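Long-range contact in DNA-binding transcriptional repressor YiaJ (Escherichia coli, PDB 1YSQ), which represses transcription of the yiaKLMNOPQRS operon, which may serve in the use of 2,3-diketo-L-gulonate: residues 15-19 with 42-46. Residues are numbered along the deposited sequence; the frame is centred on the assembly and turned at random.
Sequences APHLE and IYKLE
In the IclR-type C-terminal domain, which belongs to the GAF clan, helix 8-25 packs on the antiparallel sheet, and the Tyr43 ring of strand 38-45 lies against the helix, with Ala15 and Leu18 on one side of its plane and Glu19 at its hydroxyl end. With CG anti to the backbone N (chi1 177°), the ring is directed at the helix; the Leu18 and Tyr43 side chains lie alongside each other and point opposite ways. Leu18 CD1 lies 3.5 Å from Tyr43 CE2, while Ala15 CB, on the same side of the ring plane, lies 3.9 Å from Tyr43 CE1; both approach obliquely. The short axes are 9.9 Å apart at closest approach and run at 30°; the segments meet through side chains and a few backbone atoms, with no hydrogen bond between them. Where Ile42 and Tyr43 both pair with Phe31 of strand 28-35, the strand forms a classic beta bulge, so the ring sits at a local irregularity of the sheet. Glu19 CG touches Tyr43 OH at 3.6 Å, and the carboxylate plane is only 13° from that of the ring. Glu19 OE2 and Tyr43 OH share Thr192 OG1, near the C-terminus, as hydrogen-bond partner. Two residues on, Leu45 again faces the helix: its CD1 rests 3.6 Å from Leu18 O and equally near Glu19 CA, covering backbone. Leu18 also touches Ile29 and Phe31 of strand 28-35 and Ile176 of helix 162-182.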
ATOM      1  N   ALA A  15     -10.677  -3.338  10.938  1.00 25.09           N
ATOM      2  CA  ALA A  15      -9.871  -4.187  11.832  1.00 24.65           C
ATOM      3  C   ALA A  15     -10.144  -5.709  11.790  1.00 24.56           C
ATOM      4  O   ALA A  15      -9.197  -6.471  11.698  1.00 24.25           O
ATOM      5  CB  ALA A  15      -9.891  -3.660  13.288  1.00 24.64           C
ATOM      6  N   PRO A  16     -11.401  -6.170  11.821  1.00 25.49           N
ATOM      7  CA  PRO A  16     -11.654  -7.620  11.778  1.00 25.47           C
ATOM      8  C   PRO A  16     -11.102  -8.248  10.498  1.00 25.33           C
ATOM      9  O   PRO A  16     -10.604  -9.384  10.506  1.00 24.77           O
ATOM     10  CB  PRO A  16     -13.182  -7.717  11.764  1.00 26.17           C
ATOM     11  CG  PRO A  16     -13.675  -6.415  12.244  1.00 27.17           C
ATOM     12  CD  PRO A  16     -12.656  -5.397  11.849  1.00 25.48           C
ATOM     13  N   HIS A  17     -11.214  -7.497   9.399  1.00 24.74           N
ATOM     14  CA  HIS A  17     -10.776  -7.955   8.089  1.00 24.06           C
ATOM     15  C   HIS A  17      -9.253  -7.967   7.986  1.00 22.88           C
ATOM     16  O   HIS A  17      -8.678  -8.903   7.437  1.00 22.37           O
ATOM     17  CB  HIS A  17     -11.368  -7.066   6.989  1.00 24.07           C
ATOM     18  CG  HIS A  17     -12.860  -7.078   6.954  1.00 25.77           C
ATOM     19  ND1 HIS A  17     -13.579  -8.167   6.514  1.00 27.01           N
ATOM     20  CD2 HIS A  17     -13.770  -6.148   7.330  1.00 28.36           C
ATOM     21  CE1 HIS A  17     -14.871  -7.900   6.601  1.00 28.48           C
ATOM     22  NE2 HIS A  17     -15.014  -6.682   7.096  1.00 28.35           N
ATOM     23  N   LEU A  18      -8.610  -6.919   8.500  1.00 21.92           N
ATOM     24  CA  LEU A  18      -7.154  -6.849   8.484  1.00 20.98           C
ATOM     25  C   LEU A  18      -6.553  -7.930   9.388  1.00 20.77           C
ATOM     26  O   LEU A  18      -5.584  -8.592   9.014  1.00 19.76           O
ATOM     27  CB  LEU A  18      -6.673  -5.440   8.867  1.00 20.79           C
ATOM     28  CG  LEU A  18      -7.164  -4.336   7.920  1.00 21.05           C
ATOM     29  CD1 LEU A  18      -6.950  -2.962   8.537  1.00 20.52           C
ATOM     30  CD2 LEU A  18      -6.479  -4.428   6.568  1.00 20.80           C
ATOM     31  N   GLU A  19      -7.143  -8.126  10.570  1.00 20.27           N
ATOM     32  CA  GLU A  19      -6.697  -9.214  11.457  1.00 20.56           C
ATOM     33  C   GLU A  19      -6.815 -10.587  10.793  1.00 20.26           C
ATOM     34  O   GLU A  19      -5.909 -11.418  10.875  1.00 21.01           O
ATOM     35  CB  GLU A  19      -7.517  -9.213  12.751  1.00 20.80           C
ATOM     36  CG  GLU A  19      -7.154  -8.087  13.703  1.00 22.68           C
ATOM     37  CD  GLU A  19      -7.933  -8.174  15.008  1.00 25.68           C
ATOM     38  OE1 GLU A  19      -8.442  -9.270  15.330  1.00 29.28           O
ATOM     39  OE2 GLU A  19      -8.032  -7.157  15.699  1.00 26.01           O
ATOM     40  N   ILE A  42      -2.097   4.321   9.388  1.00 20.01           N
ATOM     41  CA  ILE A  42      -3.030   4.460  10.516  1.00 20.04           C
ATOM     42  C   ILE A  42      -3.224   3.186  11.319  1.00 19.67           C
ATOM     43  O   ILE A  42      -3.778   3.222  12.419  1.00 19.83           O
ATOM     44  CB  ILE A  42      -4.382   5.069  10.060  1.00 19.88           C
ATOM     45  CG1 ILE A  42      -5.100   4.146   9.053  1.00 19.60           C
ATOM     46  CG2 ILE A  42      -4.144   6.492   9.497  1.00 20.47           C
ATOM     47  CD1 ILE A  42      -6.534   4.592   8.710  1.00 20.58           C
ATOM     48  N   TYR A  43      -2.755   2.062  10.788  1.00 19.17           N
ATOM     49  CA  TYR A  43      -2.990   0.781  11.423  1.00 20.18           C
ATOM     50  C   TYR A  43      -1.960  -0.200  10.885  1.00 19.73           C
ATOM     51  O   TYR A  43      -1.660  -0.215   9.681  1.00 20.28           O
ATOM     52  CB  TYR A  43      -4.421   0.360  11.105  1.00 20.10           C
ATOM     53  CG  TYR A  43      -4.883  -0.977  11.602  1.00 22.99           C
ATOM     54  CD1 TYR A  43      -5.763  -1.068  12.668  1.00 25.91           C
ATOM     55  CD2 TYR A  43      -4.505  -2.154  10.954  1.00 22.13           C
ATOM     56  CE1 TYR A  43      -6.236  -2.300  13.107  1.00 25.44           C
ATOM     57  CE2 TYR A  43      -4.970  -3.380  11.383  1.00 24.78           C
ATOM     58  CZ  TYR A  43      -5.838  -3.445  12.455  1.00 25.19           C
ATOM     59  OH  TYR A  43      -6.319  -4.667  12.872  1.00 27.06           O
ATOM     60  N   LYS A  44      -1.383  -0.986  11.782  1.00 18.76           N
ATOM     61  CA  LYS A  44      -0.379  -1.980  11.396  1.00 19.30           C
ATOM     62  C   LYS A  44      -0.450  -3.223  12.291  1.00 19.52           C
ATOM     63  O   LYS A  44      -0.562  -3.103  13.506  1.00 19.28           O
ATOM     64  CB  LYS A  44       1.045  -1.384  11.436  1.00 18.74           C
ATOM     65  CG  LYS A  44       2.114  -2.320  10.866  1.00 18.21           C
ATOM     66  CD  LYS A  44       3.531  -1.900  11.252  1.00 18.81           C
ATOM     67  CE  LYS A  44       4.569  -2.848  10.608  1.00 17.86           C
ATOM     68  NZ  LYS A  44       5.955  -2.735  11.252  1.00 17.98           N
ATOM     69  N   LEU A  45      -0.384  -4.400  11.670  1.00 19.02           N
ATOM     70  CA  LEU A  45      -0.236  -5.667  12.391  1.00 19.50           C
ATOM     71  C   LEU A  45       1.099  -6.295  12.056  1.00 19.27           C
ATOM     72  O   LEU A  45       1.439  -6.494  10.889  1.00 19.40           O
ATOM     73  CB  LEU A  45      -1.377  -6.657  12.052  1.00 19.46           C
ATOM     74  CG  LEU A  45      -2.786  -6.119  12.345  1.00 20.61           C
ATOM     75  CD1 LEU A  45      -3.851  -6.983  11.721  1.00 20.35           C
ATOM     76  CD2 LEU A  45      -3.038  -5.956  13.864  1.00 18.37           C
ATOM     77  N   GLU A  46       1.858  -6.622  13.094  1.00 19.17           N
ATOM     78  CA  GLU A  46       3.114  -7.332  12.930  1.00 19.07           C
ATOM     79  C   GLU A  46       2.856  -8.752  12.422  1.00 19.24           C
ATOM     80  O   GLU A  46       1.754  -9.263  12.600  1.00 19.43           O
ATOM     81  CB  GLU A  46       3.866  -7.357  14.272  1.00 19.21           C
ATOM     82  CG  GLU A  46       4.383  -5.992  14.734  1.00 19.29           C
ATOM     83  CD  GLU A  46       5.329  -5.321  13.728  1.00 21.73           C
ATOM     84  OE1 GLU A  46       6.091  -6.029  13.041  1.00 22.01           O
ATOM     85  OE2 GLU A  46       5.325  -4.073  13.634  1.00 21.85           O
TER